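Local coordinates for ABC transporter binding protein AcbH (Actinoplanes, PDB 3OO8), which binds beta-D-galactopyranose with exclusive preference, as the extracellular solute receptor of a bacterial ABC transporter with the class 2 binding-protein fold, at residues A[87-90]-A[91-95]; A[373-377]-A[378-382]; A[96-100]-A[101-105]; A[63-66]-A[67-71]. The protein carries 2 engineered substitutions. All blocks are in the same frame, centred on the assembly; numbering follows the deposited sequence. Where two conformers were deposited one is given.

Three of the four contacts hold galactose-binding residues, two of them at strand-to-helix turns, though no galactose is bound in this model. Contact 4 and contact 1 are these turns, both on one sheet and bearing His-67, Gln-71 and Arg-93; they touch where Thr-87 O lies 3.5 Å from Phe-70 CE2, with their centres about 15 Å apart. Contact 2 brings Arg-373 up to contact 1, Tyr-92 N lying 2.8 Å from Arg-373 O in a probable hydrogen bond. Contact 3 closes the helix that contact 1 opens, its centre about 10 Å away, with Leu-103 CD1 packed on Leu-94 CD1 at 3.9 Å.

Contact 1: A[87-90]-A[91-95]; sequences TWFA and GYRLQ
Trp-88 presents the benzo end of its indole to Arg-93, five residues further on. CZ2 lies over one face of the guanidinium, 3.8 Å from Arg-93 NE, and CH2 meets Arg-93 NH1. The two planes stand 77° apart, so the indole touches the flat cation with its rim. The torsions bring both groups there: CG of Trp-88 is anti to its own backbone N (chi1 -163°), and the Arg-93 chain bends at chi3 (-90°). A smaller residue here, such as an alanine, would remove the indole and probably leave the Arg-93 guanidinium freer to swing, with a gap beneath the Phe-89 ring. On the pyrrole side Trp-88 NE1 gives a weak hydrogen bond to a water, 3.1 Å away.

That water ties the turn together. It donates to Phe-89 O at 2.8 Å and accepts from Leu-94 N at 2.9 Å, an N-H of the first helical turn. This is a strand-to-helix junction of the solute-binding fold, in which strand 85-89 passes into helix 92-99 and delivers the galactose-binding Arg-93. The Phe-89 ring lies over one indole face, offset toward its rim, and also makes a cation-pi contact with Arg-373.

Ala-90 follows the strand, its CA 4.1 Å from Leu-94 CD2. The peptide beyond it leads to the N-cap, Gly-91, whose positive phi would drive any beta carbon into Ala-90 O. Helical bonding then starts with Gln-95 N to Gly-91 O at 3.3 Å.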
loop_
_atom_site.group_PDB
_atom_site.type_symbol
_atom_site.label_atom_id
_atom_site.label_comp_id
_atom_site.label_asym_id
_atom_site.label_seq_id
_atom_site.Cartn_x
_atom_site.Cartn_y
_atom_site.Cartn_z
ATOM N N THR A 87 -8.052 7.781 -13.163
ATOM C CA THR A 87 -7.446 6.884 -12.228
ATOM C C THR A 87 -6.436 7.580 -11.327
ATOM O O THR A 87 -5.605 8.343 -11.806
ATOM C CB THR A 87 -6.623 5.855 -13.001
ATOM O OG1 THR A 87 -5.759 6.515 -13.947
ATOM C CG2 THR A 87 -7.562 4.898 -13.758
ATOM N N TRP A 88 -6.485 7.303 -10.030
ATOM C CA TRP A 88 -5.432 7.812 -9.154
ATOM C C TRP A 88 -5.326 6.873 -7.950
ATOM O O TRP A 88 -5.690 5.709 -8.038
ATOM C CB TRP A 88 -5.665 9.298 -8.759
ATOM C CG TRP A 88 -4.400 9.922 -8.223
ATOM C CD1 TRP A 88 -4.193 10.440 -6.968
ATOM C CD2 TRP A 88 -3.150 10.038 -8.915
ATOM N NE1 TRP A 88 -2.890 10.860 -6.846
ATOM C CE2 TRP A 88 -2.225 10.620 -8.016
ATOM C CE3 TRP A 88 -2.712 9.686 -10.196
ATOM C CZ2 TRP A 88 -0.884 10.852 -8.364
ATOM C CZ3 TRP A 88 -1.364 9.952 -10.552
ATOM C CH2 TRP A 88 -0.487 10.520 -9.628
ATOM N N PHE A 89 -4.863 7.369 -6.809
ATOM C CA PHE A 89 -4.731 6.490 -5.635
ATOM C C PHE A 89 -4.612 7.349 -4.382
ATOM O O PHE A 89 -4.299 8.549 -4.456
ATOM C CB PHE A 89 -3.487 5.602 -5.806
ATOM C CG PHE A 89 -2.269 6.354 -6.289
ATOM C CD1 PHE A 89 -1.430 7.041 -5.398
ATOM C CD2 PHE A 89 -1.949 6.358 -7.637
ATOM C CE1 PHE A 89 -0.298 7.712 -5.854
ATOM C CE2 PHE A 89 -0.838 7.039 -8.093
ATOM C CZ PHE A 89 -0.022 7.721 -7.218
ATOM N N ALA A 90 -4.874 6.736 -3.235
ATOM C CA ALA A 90 -4.800 7.431 -1.961
ATOM C C ALA A 90 -3.378 7.918 -1.656
ATOM O O ALA A 90 -2.380 7.375 -2.163
ATOM C CB ALA A 90 -5.352 6.526 -0.820
ATOM N N GLY A 91 -3.293 8.944 -0.815
ATOM C CA GLY A 91 -1.983 9.358 -0.311
ATOM C C GLY A 91 -1.753 10.843 -0.392
ATOM O O GLY A 91 -2.707 11.649 -0.458
ATOM N N TYR A 92 -0.463 11.194 -0.325
ATOM C CA TYR A 92 -0.067 12.590 -0.259
ATOM C C TYR A 92 -0.553 13.418 -1.434
ATOM O O TYR A 92 -1.114 14.502 -1.241
ATOM C CB TYR A 92 1.459 12.659 -0.158
ATOM C CG TYR A 92 1.977 14.055 0.119
ATOM C CD1 TYR A 92 2.295 14.438 1.425
ATOM C CD2 TYR A 92 2.101 14.987 -0.900
ATOM C CE1 TYR A 92 2.788 15.711 1.711
ATOM C CE2 TYR A 92 2.568 16.278 -0.626
ATOM C CZ TYR A 92 2.910 16.620 0.677
ATOM O OH TYR A 92 3.371 17.902 0.948
ATOM N N ARG A 93 -0.359 12.897 -2.639
ATOM C CA ARG A 93 -0.711 13.659 -3.849
ATOM C C ARG A 93 -2.217 13.891 -3.990
ATOM O O ARG A 93 -2.665 15.006 -4.340
ATOM C CB ARG A 93 -0.068 13.025 -5.067
ATOM C CG ARG A 93 1.443 13.224 -5.031
ATOM C CD ARG A 93 2.018 13.289 -6.416
ATOM N NE ARG A 93 2.390 11.961 -6.898
ATOM C CZ ARG A 93 2.895 11.733 -8.105
ATOM N NH1 ARG A 93 3.227 10.497 -8.462
ATOM N NH2 ARG A 93 3.057 12.747 -8.949
ATOM N N LEU A 94 -3.019 12.881 -3.645
ATOM C CA LEU A 94 -4.471 13.071 -3.653
ATOM C C LEU A 94 -4.792 14.279 -2.789
ATOM O O LEU A 94 -5.557 15.170 -3.191
ATOM C CB LEU A 94 -5.180 11.861 -3.029
ATOM C CG LEU A 94 -6.699 11.998 -2.798
ATOM C CD1 LEU A 94 -7.403 12.101 -4.159
ATOM C CD2 LEU A 94 -7.247 10.778 -2.035
ATOM N N GLN A 95 -4.249 14.292 -1.572
ATOM C CA GLN A 95 -4.560 15.402 -0.671
ATOM C C GLN A 95 -3.989 16.736 -1.155
ATOM O O GLN A 95 -4.610 17.779 -0.940
ATOM C CB GLN A 95 -4.152 15.082 0.772
ATOM C CG GLN A 95 -4.945 13.885 1.335
ATOM C CD GLN A 95 -4.850 13.737 2.813
ATOM O OE1 GLN A 95 -3.776 13.894 3.389
ATOM N NE2 GLN A 95 -5.986 13.463 3.460
HETATM O O HOH W 1 -2.051 10.165 -3.975
#

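Contact 2: A[373-377]-A[378-382]; sequences RDTVP and DMANA
A new helix, 377-392, begins directly behind the short helix 371-374 that carries the galactose-binding Arg-373, and the contact is its N-terminal turn: Val-376 is the N-cap and Pro-377 the first helical residue. A proline is well accommodated there, since a first-turn nitrogen has no helical acceptor to serve. Val-376 O accepts from Ala-380 N at 3.1 Å, almost on the line of its C=O bond, and takes a second, weak bond from Met-379 N with an N-H...O angle of only 126°. Next along, Asn-381 N bonds to Pro-377 O at 2.9 Å.

Side chains fold over this framework. Thr-375 and Ala-380 occupy the positions of a hydrophobic staple, the residue before the N-cap reaching the fourth of the helix, and Thr-375 CG2 meets Ala-380 CB at 3.8 Å. The other branch, OG1, sits anti to the Thr-375 backbone N (chi1 -168°), which sets it against Met-379 CB at 3.5 Å; its polar partner is Met-211 O in helix 204-212, so the hydroxyl is anchored while its flank is used for packing. Val-376 CG2, from the N-cap residue, also rests on Met-379 CB, 3.9 Å away. Beyond its CB the methionine bends off toward Trp-217 and Phe-414. At the pocket end, Arg-373 is held by a salt bridge to Asp-301. On the exposed side of the turn, Asn-381 folds its side chain back over the Pro-377 carbonyl, with Asn-381 CB 3.4 Å from Pro-377 O.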
loop_
_atom_site.group_PDB
_atom_site.type_symbol
_atom_site.label_atom_id
_atom_site.label_comp_id
_atom_site.label_asym_id
_atom_site.label_seq_id
_atom_site.Cartn_x
_atom_site.Cartn_y
_atom_site.Cartn_z
ATOM N N ARG A 373 3.858 6.665 -1.465
ATOM C CA ARG A 373 2.596 7.347 -1.737
ATOM C C ARG A 373 2.178 8.228 -0.583
ATOM O O ARG A 373 1.398 9.168 -0.783
ATOM C CB ARG A 373 1.493 6.314 -2.028
ATOM C CG ARG A 373 1.721 5.552 -3.310
ATOM C CD ARG A 373 0.572 4.575 -3.537
ATOM N NE ARG A 373 0.634 3.970 -4.870
ATOM C CZ ARG A 373 -0.366 3.263 -5.404
ATOM N NH1 ARG A 373 -1.477 3.102 -4.718
ATOM N NH2 ARG A 373 -0.270 2.753 -6.630
ATOM N N ASP A 374 2.694 7.978 0.622
ATOM C CA ASP A 374 2.270 8.814 1.758
ATOM C C ASP A 374 3.071 10.108 1.925
ATOM O O ASP A 374 2.630 11.027 2.626
ATOM C CB ASP A 374 2.285 8.024 3.082
ATOM C CG ASP A 374 1.051 7.146 3.250
ATOM O OD1 ASP A 374 -0.061 7.651 2.941
ATOM O OD2 ASP A 374 1.218 6.024 3.764
ATOM N N THR A 375 4.255 10.153 1.334
ATOM C CA THR A 375 5.062 11.377 1.352
ATOM C C THR A 375 5.297 11.791 -0.092
ATOM O O THR A 375 4.813 11.139 -1.034
ATOM C CB THR A 375 6.403 11.201 2.134
ATOM O OG1 THR A 375 6.994 12.494 2.357
ATOM C CG2 THR A 375 7.391 10.301 1.392
ATOM N N VAL A 376 6.004 12.897 -0.302
ATOM C CA VAL A 376 6.323 13.237 -1.682
ATOM C C VAL A 376 7.449 12.387 -2.245
ATOM O O VAL A 376 8.322 11.907 -1.515
ATOM C CB VAL A 376 6.615 14.729 -1.896
ATOM C CG1 VAL A 376 5.570 15.590 -1.193
ATOM C CG2 VAL A 376 7.988 15.064 -1.399
ATOM N N PRO A 377 7.445 12.176 -3.565
ATOM C CA PRO A 377 8.452 11.305 -4.142
ATOM C C PRO A 377 9.899 11.624 -3.779
ATOM O O PRO A 377 10.683 10.705 -3.517
ATOM C CB PRO A 377 8.197 11.443 -5.641
ATOM C CG PRO A 377 6.696 11.627 -5.699
ATOM C CD PRO A 377 6.373 12.507 -4.532
ATOM N N ASP A 378 10.270 12.899 -3.826
ATOM C CA ASP A 378 11.617 13.337 -3.489
ATOM C C ASP A 378 11.983 12.892 -2.057
ATOM O O ASP A 378 13.144 12.527 -1.800
ATOM C CB ASP A 378 11.730 14.867 -3.577
ATOM C CG ASP A 378 11.954 15.383 -5.003
ATOM O OD1 ASP A 378 12.125 14.595 -5.950
ATOM O OD2 ASP A 378 11.931 16.621 -5.143
ATOM N N MET A 379 11.014 12.926 -1.142
ATOM C CA MET A 379 11.288 12.558 0.272
ATOM C C MET A 379 11.459 11.050 0.400
ATOM O O MET A 379 12.407 10.574 1.010
ATOM C CB MET A 379 10.197 13.090 1.206
ATOM C CG MET A 379 10.542 12.975 2.723
ATOM S SD MET A 379 12.014 13.916 3.217
ATOM C CE MET A 379 13.168 12.629 3.741
ATOM N N ALA A 380 10.541 10.277 -0.181
ATOM C CA ALA A 380 10.754 8.821 -0.192
ATOM C C ALA A 380 12.055 8.400 -0.851
ATOM O O ALA A 380 12.726 7.479 -0.367
ATOM C CB ALA A 380 9.568 8.126 -0.861
ATOM N N ASN A 381 12.407 9.042 -1.964
ATOM C CA ASN A 381 13.654 8.664 -2.656
ATOM C C ASN A 381 14.876 8.988 -1.811
ATOM O O ASN A 381 15.854 8.219 -1.785
ATOM C CB ASN A 381 13.768 9.344 -4.021
ATOM C CG ASN A 381 12.806 8.755 -5.026
ATOM O OD1 ASN A 381 12.418 7.589 -4.918
ATOM N ND2 ASN A 381 12.387 9.567 -5.996
ATOM N N ALA A 382 14.800 10.069 -1.056
ATOM C CA ALA A 382 15.916 10.457 -0.196
ATOM C C ALA A 382 16.071 9.395 0.904
ATOM O O ALA A 382 17.188 9.052 1.316
ATOM C CB ALA A 382 15.640 11.850 0.409
#

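Contact 3: A[96-100]-A[101-105]; sequences FFAAQ and GLLTP
Leu-102 and Phe-97 meet across a Schellman motif, the classic C-terminal ending of a helix, here that of 92-99. Two backbone hydrogen bonds define it. Leu-102 N reaches back to Phe-97 O at 3.1 Å, and Gly-101 N bonds to Ala-98 O at 3.3 Å, approaching from well above the carbonyl plane. Gly-101 makes the reversal with a phi of 84°, at which a beta carbon would collide with Gln-100 O. A water adds a bridge, donating to Ala-98 O and accepting from Leu-103 N at 2.9 Å.

The apolar contacts follow the same reversal. Leu-102 CD1 comes obliquely to Phe-97 CD1 at 4.0 Å, the hydrophobic pairing that usually accompanies this motif, and both side chains also pack on Leu-78 of helix 67-79. Replacing Leu-102 by an alanine would remove CG and both methyls and probably leave a gap beside the Phe-97 ring and the Gln-100 chain. Leu-103 lies against the helix instead, its CG 4.1 Å from Phe-97 CB.

A mixed contact completes the turn: Gln-100, extended with CG anti to its N (chi1 -171°), runs alongside Leu-102 in the same direction, placing Gln-100 OE1 3.8 Å from Leu-102 CD1.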
loop_
_atom_site.group_PDB
_atom_site.type_symbol
_atom_site.label_atom_id
_atom_site.label_comp_id
_atom_site.label_asym_id
_atom_site.label_seq_id
_atom_site.Cartn_x
_atom_site.Cartn_y
_atom_site.Cartn_z
ATOM N N PHE A 96 -2.834 16.689 -1.809
ATOM C CA PHE A 96 -2.194 17.892 -2.353
ATOM C C PHE A 96 -3.081 18.483 -3.452
ATOM O O PHE A 96 -3.379 19.680 -3.432
ATOM C CB PHE A 96 -0.814 17.557 -2.928
ATOM C CG PHE A 96 -0.065 18.751 -3.457
ATOM C CD1 PHE A 96 0.682 19.546 -2.596
ATOM C CD2 PHE A 96 -0.109 19.074 -4.798
ATOM C CE1 PHE A 96 1.367 20.654 -3.066
ATOM C CE2 PHE A 96 0.594 20.179 -5.288
ATOM C CZ PHE A 96 1.323 20.970 -4.412
ATOM N N PHE A 97 -3.526 17.646 -4.386
ATOM C CA PHE A 97 -4.358 18.148 -5.462
ATOM C C PHE A 97 -5.680 18.667 -4.958
ATOM O O PHE A 97 -6.126 19.709 -5.445
ATOM C CB PHE A 97 -4.529 17.134 -6.587
ATOM C CG PHE A 97 -3.231 16.612 -7.134
ATOM C CD1 PHE A 97 -2.191 17.477 -7.418
ATOM C CD2 PHE A 97 -3.064 15.257 -7.395
ATOM C CE1 PHE A 97 -0.991 17.002 -7.931
ATOM C CE2 PHE A 97 -1.863 14.778 -7.915
ATOM C CZ PHE A 97 -0.833 15.653 -8.177
ATOM N N ALA A 98 -6.291 17.970 -3.996
ATOM C CA ALA A 98 -7.560 18.410 -3.391
ATOM C C ALA A 98 -7.362 19.750 -2.677
ATOM O O ALA A 98 -8.213 20.630 -2.763
ATOM C CB ALA A 98 -8.125 17.363 -2.398
ATOM N N ALA A 99 -6.234 19.892 -1.990
ATOM C CA ALA A 99 -5.921 21.137 -1.263
ATOM C C ALA A 99 -5.751 22.307 -2.228
ATOM O O ALA A 99 -6.050 23.458 -1.891
ATOM C CB ALA A 99 -4.653 20.948 -0.456
ATOM N N GLN A 100 -5.257 22.005 -3.419
ATOM C CA GLN A 100 -4.960 22.985 -4.450
ATOM C C GLN A 100 -6.163 23.444 -5.261
ATOM O O GLN A 100 -6.025 24.327 -6.106
ATOM C CB GLN A 100 -3.965 22.355 -5.396
ATOM C CG GLN A 100 -3.357 23.252 -6.413
ATOM C CD GLN A 100 -2.086 22.634 -6.964
ATOM O OE1 GLN A 100 -1.769 21.483 -6.658
ATOM N NE2 GLN A 100 -1.352 23.393 -7.767
ATOM N N GLY A 101 -7.308 22.791 -5.061
ATOM C CA GLY A 101 -8.533 23.111 -5.780
ATOM C C GLY A 101 -8.635 22.438 -7.134
ATOM O O GLY A 101 -9.401 22.883 -7.978
ATOM N N LEU A 102 -7.857 21.376 -7.357
ATOM C CA LEU A 102 -7.872 20.703 -8.656
ATOM C C LEU A 102 -8.900 19.581 -8.781
ATOM O O LEU A 102 -9.088 19.050 -9.877
ATOM C CB LEU A 102 -6.489 20.116 -8.991
ATOM C CG LEU A 102 -5.341 21.128 -9.121
ATOM C CD1 LEU A 102 -4.015 20.426 -9.472
ATOM C CD2 LEU A 102 -5.720 22.151 -10.162
ATOM N N LEU A 103 -9.528 19.221 -7.675
ATOM C CA LEU A 103 -10.461 18.088 -7.639
ATOM C C LEU A 103 -11.842 18.474 -7.170
ATOM O O LEU A 103 -11.981 19.270 -6.252
ATOM C CB LEU A 103 -9.917 16.984 -6.738
ATOM C CG LEU A 103 -8.508 16.474 -7.046
ATOM C CD1 LEU A 103 -8.198 15.359 -6.072
ATOM C CD2 LEU A 103 -8.366 15.974 -8.482
ATOM N N THR A 104 -12.870 17.896 -7.792
ATOM C CA THR A 104 -14.240 18.139 -7.371
ATOM C C THR A 104 -14.559 17.243 -6.187
ATOM O O THR A 104 -14.307 16.039 -6.246
ATOM C CB THR A 104 -15.194 17.839 -8.550
ATOM O OG1 THR A 104 -14.988 18.840 -9.548
ATOM C CG2 THR A 104 -16.647 17.905 -8.114
ATOM N N PRO A 105 -15.064 17.806 -5.080
ATOM C CA PRO A 105 -15.459 16.950 -3.977
ATOM C C PRO A 105 -16.678 16.088 -4.348
ATOM O O PRO A 105 -17.530 16.501 -5.175
ATOM C CB PRO A 105 -15.786 17.940 -2.856
ATOM C CG PRO A 105 -16.238 19.141 -3.562
ATOM C CD PRO A 105 -15.433 19.224 -4.832
HETATM O O HOH W 2 -9.829 20.459 -5.039
#

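Contact 4: A[63-66]-A[67-71]; sequences NTTD and HNTFQ
Asp-66 meets Thr-69 as the N-cap of helix 67-79, at the turn where strand 60-64 gives way to the helix that bears the galactose-binding His-67 and Gln-71. From CB outward the aspartate turns over the first helical turn: CG is anti to the Asp-66 backbone N (chi1 173°), and CB itself passes 3.6 Å from Thr-69 OG1. At CG the carboxylate divides its work. OD1 accepts from a water at 2.9 Å, and that water in turn accepts from Asn-68 N, so a second N-H of the turn is served indirectly. OD2 takes two direct bonds on its anti side, from Thr-69 N at 3.1 Å and from Thr-69 OG1 at 2.8 Å. The two donors arrive from opposite faces of the carboxylate plane, which fixes its rotation. The negative charge here would probably also suit the positive end of the helix dipole.

Behind the cap the main chain adds a nearly straight bond from Phe-70 N to Asp-66 O, 2.9 Å long. Thr-65 and Phe-70 stand at the positions of a hydrophobic staple, crossing at about a right angle, and Thr-65 CB lies at the edge of the ring, 3.9 Å from Phe-70 CD1.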
loop_
_atom_site.group_PDB
_atom_site.type_symbol
_atom_site.label_atom_id
_atom_site.label_comp_id
_atom_site.label_asym_id
_atom_site.label_seq_id
_atom_site.Cartn_x
_atom_site.Cartn_y
_atom_site.Cartn_z
ATOM N N ASN A 63 -9.542 6.940 -22.276
ATOM C CA ASN A 63 -8.336 7.514 -22.851
ATOM C C ASN A 63 -7.164 6.980 -22.044
ATOM O O ASN A 63 -6.933 7.424 -20.920
ATOM C CB ASN A 63 -8.421 9.049 -22.804
ATOM C CG ASN A 63 -9.466 9.613 -23.767
ATOM O OD1 ASN A 63 -9.692 9.060 -24.845
ATOM N ND2 ASN A 63 -10.112 10.716 -23.390
ATOM N N THR A 64 -6.456 5.998 -22.608
ATOM C CA THR A 64 -5.361 5.341 -21.922
ATOM C C THR A 64 -4.047 6.002 -22.226
ATOM O O THR A 64 -3.766 6.331 -23.379
ATOM C CB THR A 64 -5.294 3.843 -22.289
ATOM O OG1 THR A 64 -6.531 3.210 -21.919
ATOM C CG2 THR A 64 -4.130 3.143 -21.597
ATOM N N THR A 65 -3.265 6.237 -21.181
ATOM C CA THR A 65 -1.919 6.780 -21.310
ATOM C C THR A 65 -0.972 5.791 -20.639
ATOM O O THR A 65 -1.318 5.134 -19.647
ATOM C CB THR A 65 -1.810 8.133 -20.594
ATOM O OG1 THR A 65 -2.642 9.067 -21.271
ATOM C CG2 THR A 65 -0.385 8.666 -20.583
ATOM N N ASP A 66 0.221 5.650 -21.200
ATOM C CA ASP A 66 1.254 4.868 -20.548
ATOM C C ASP A 66 1.290 5.155 -19.050
ATOM O O ASP A 66 1.296 6.312 -18.618
ATOM C CB ASP A 66 2.616 5.257 -21.121
ATOM C CG ASP A 66 3.738 4.605 -20.376
ATOM O OD1 ASP A 66 3.871 3.369 -20.510
ATOM O OD2 ASP A 66 4.453 5.319 -19.630
ATOM N N HIS A 67 1.304 4.096 -18.254
ATOM C CA HIS A 67 1.205 4.224 -16.801
ATOM C C HIS A 67 2.136 5.255 -16.170
ATOM O O HIS A 67 1.687 6.165 -15.467
ATOM C CB HIS A 67 1.378 2.863 -16.110
ATOM C CG HIS A 67 1.097 2.899 -14.643
ATOM N ND1 HIS A 67 2.078 3.120 -13.700
ATOM C CD2 HIS A 67 -0.069 2.789 -13.957
ATOM C CE1 HIS A 67 1.535 3.110 -12.493
ATOM N NE2 HIS A 67 0.238 2.887 -12.619
ATOM N N ASN A 68 3.431 5.104 -16.418
ATOM C CA ASN A 68 4.418 5.992 -15.830
ATOM C C ASN A 68 4.275 7.419 -16.314
ATOM O O ASN A 68 4.394 8.353 -15.534
ATOM C CB ASN A 68 5.826 5.450 -16.070
ATOM C CG ASN A 68 6.144 4.284 -15.164
ATOM O OD1 ASN A 68 5.398 3.974 -14.225
ATOM N ND2 ASN A 68 7.251 3.613 -15.446
ATOM N N THR A 69 4.003 7.571 -17.602
ATOM C CA THR A 69 3.775 8.888 -18.188
ATOM C C THR A 69 2.612 9.609 -17.541
ATOM O O THR A 69 2.715 10.795 -17.246
ATOM C CB THR A 69 3.529 8.802 -19.692
ATOM O OG1 THR A 69 4.615 8.070 -20.267
ATOM C CG2 THR A 69 3.454 10.176 -20.309
ATOM N N PHE A 70 1.496 8.895 -17.363
ATOM C CA PHE A 70 0.317 9.482 -16.716
ATOM C C PHE A 70 0.692 9.982 -15.313
ATOM O O PHE A 70 0.330 11.102 -14.923
ATOM C CB PHE A 70 -0.813 8.431 -16.613
ATOM C CG PHE A 70 -2.124 9.009 -16.182
ATOM C CD1 PHE A 70 -2.995 9.534 -17.148
ATOM C CD2 PHE A 70 -2.491 9.019 -14.825
ATOM C CE1 PHE A 70 -4.224 10.110 -16.779
ATOM C CE2 PHE A 70 -3.717 9.605 -14.442
ATOM C CZ PHE A 70 -4.579 10.121 -15.421
ATOM N N GLN A 71 1.389 9.150 -14.547
ATOM C CA GLN A 71 1.805 9.516 -13.201
ATOM C C GLN A 71 2.630 10.810 -13.292
ATOM O O GLN A 71 2.358 11.802 -12.607
ATOM C CB GLN A 71 2.694 8.400 -12.628
ATOM C CG GLN A 71 2.089 7.011 -12.790
ATOM C CD GLN A 71 0.714 6.896 -12.176
ATOM O OE1 GLN A 71 -0.281 6.786 -12.887
ATOM N NE2 GLN A 71 0.649 6.928 -10.850
HETATM O O HOH W 3 4.574 2.661 -17.787
#